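Local structure of Sqt1 (Chaetomium thermophilum, 4ZOY) at residues L214-V219 / T235-T240. The protein probably acts as a WD40-repeat chaperone in ribosome biogenesis, capturing a newly made ribosomal protein while it is still being translated. Residues are numbered along the deposited sequence; the frame is centred on the assembly and turned at random.
Sequences LHVYDV and TVVSLT
His-215 and Ser-238 face each other across two antiparallel strands and are joined by their side chains. The imidazole turns its edge to the serine. ND1 is hydrogen-bonded to Ser-238 OG at 2.8 Å, and the hydroxyl sits in the ring plane; either group could be the donor. A chi1 of -63° sets the His-215 ring beside its backbone N, and the chi2 turn of -74° puts ND1 toward Ser-238. Ser-238 OG is also hydrogen-bonded to Thr-235 OG1 at 2.6 Å, with the donor again undecided, and to Asn-232, so several polar groups hold the hydroxyl in place. With an alanine here in place of His-215, Ser-238 OG would probably lose its imidazole partner, and the ring of His-189 would lose the ring it meets. The methyl CG2 of Thr-235 is 4.0 Å from His-215 CB and also touches CD1 of Tyr-217. Tyr-217 OH is hydrogen-bonded to Thr-207 of strand 204-209.

The opposite face of the sheet is apolar. Val-216 and Val-237 lie side by side and point the same way, with Val-216 CG2 3.9 Å from Val-237 CB. Val-216 CG1 meets CG2 of Val-236 at an oblique angle, at 3.7 Å. Leu-214 reaches the methyls of Val-237 and Leu-239 through CD2. Val-276 of strand 273-277 packs against all three of these residues.

Backbone hydrogen bonds join the strands between the two faces. Leu-214 and Leu-239 exchange two, and Val-236 N is hydrogen-bonded to Val-216 O. The chain turns a corner at Val-236. Strands 214-218 and 235-239 are the third and outermost strands of one four-stranded antiparallel blade, the repeating unit of a WD40 beta-propeller.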
# COMPACT_ATOMS: atom_id res chain seq x y z
N LEU A 214 15.64 8.16 -4.03
CA LEU A 214 15.18 6.80 -4.28
C LEU A 214 16.35 5.85 -4.07
O LEU A 214 17.41 6.07 -4.64
CB LEU A 214 14.67 6.64 -5.72
CG LEU A 214 14.61 5.24 -6.34
CD1 LEU A 214 13.46 4.42 -5.73
CD2 LEU A 214 14.44 5.29 -7.85
N HIS A 215 16.17 4.83 -3.25
CA HIS A 215 17.16 3.77 -3.11
C HIS A 215 16.50 2.43 -3.33
O HIS A 215 15.39 2.20 -2.83
CB HIS A 215 17.85 3.83 -1.75
CG HIS A 215 18.61 5.09 -1.54
ND1 HIS A 215 19.81 5.34 -2.17
CD2 HIS A 215 18.34 6.19 -0.80
CE1 HIS A 215 20.25 6.54 -1.82
NE2 HIS A 215 19.37 7.08 -1.00
N VAL A 216 17.16 1.56 -4.07
CA VAL A 216 16.63 0.24 -4.32
C VAL A 216 17.62 -0.78 -3.76
O VAL A 216 18.69 -0.99 -4.33
CB VAL A 216 16.38 -0.00 -5.82
CG1 VAL A 216 15.74 -1.36 -6.02
CG2 VAL A 216 15.46 1.10 -6.39
N TYR A 217 17.25 -1.39 -2.64
CA TYR A 217 18.18 -2.21 -1.86
C TYR A 217 18.27 -3.63 -2.34
O TYR A 217 17.27 -4.27 -2.64
CB TYR A 217 17.80 -2.21 -0.38
CG TYR A 217 17.46 -0.85 0.16
CD1 TYR A 217 18.46 0.07 0.48
CD2 TYR A 217 16.14 -0.48 0.33
CE1 TYR A 217 18.13 1.33 0.96
CE2 TYR A 217 15.80 0.77 0.81
CZ TYR A 217 16.80 1.67 1.12
OH TYR A 217 16.44 2.91 1.59
N ASP A 218 19.51 -4.12 -2.38
CA ASP A 218 19.81 -5.52 -2.65
C ASP A 218 19.66 -6.35 -1.37
O ASP A 218 20.65 -6.71 -0.73
CB ASP A 218 21.24 -5.64 -3.19
CG ASP A 218 21.65 -7.07 -3.51
OD1 ASP A 218 20.79 -7.85 -3.96
OD2 ASP A 218 22.85 -7.38 -3.34
N VAL A 219 18.41 -6.64 -1.01
CA VAL A 219 18.11 -7.07 0.36
C VAL A 219 18.78 -8.40 0.73
O VAL A 219 19.23 -8.58 1.87
CB VAL A 219 16.59 -7.17 0.56
CG1 VAL A 219 16.26 -7.83 1.89
CG2 VAL A 219 15.99 -5.77 0.49
N THR A 235 22.83 -0.79 -2.62
CA THR A 235 21.72 -0.60 -3.56
C THR A 235 22.08 -0.97 -4.99
O THR A 235 23.25 -0.96 -5.35
CB THR A 235 21.24 0.86 -3.58
OG1 THR A 235 22.24 1.68 -4.19
CG2 THR A 235 20.94 1.36 -2.17
N VAL A 236 21.06 -1.25 -5.79
CA VAL A 236 21.26 -1.43 -7.24
C VAL A 236 20.97 -0.14 -8.01
O VAL A 236 21.40 0.01 -9.16
CB VAL A 236 20.38 -2.53 -7.84
CG1 VAL A 236 20.70 -3.87 -7.19
CG2 VAL A 236 18.89 -2.20 -7.69
N VAL A 237 20.21 0.75 -7.37
CA VAL A 237 19.92 2.10 -7.86
C VAL A 237 19.92 3.05 -6.67
O VAL A 237 19.32 2.75 -5.64
CB VAL A 237 18.53 2.20 -8.56
CG1 VAL A 237 18.15 3.66 -8.82
CG2 VAL A 237 18.52 1.41 -9.84
N SER A 238 20.61 4.17 -6.81
CA SER A 238 20.56 5.25 -5.84
C SER A 238 20.50 6.57 -6.60
O SER A 238 21.44 6.90 -7.33
CB SER A 238 21.78 5.23 -4.90
OG SER A 238 21.67 4.21 -3.92
N LEU A 239 19.40 7.30 -6.45
CA LEU A 239 19.23 8.58 -7.11
C LEU A 239 18.80 9.62 -6.09
O LEU A 239 17.96 9.35 -5.22
CB LEU A 239 18.20 8.48 -8.24
CG LEU A 239 18.65 7.64 -9.43
CD1 LEU A 239 17.47 7.28 -10.30
CD2 LEU A 239 19.71 8.40 -10.23
N THR A 240 19.40 10.81 -6.17
CA THR A 240 19.14 11.84 -5.18
C THR A 240 18.88 13.19 -5.81
O THR A 240 18.80 13.31 -7.04
CB THR A 240 20.32 12.01 -4.20
OG1 THR A 240 21.42 12.62 -4.88
CG2 THR A 240 20.75 10.67 -3.61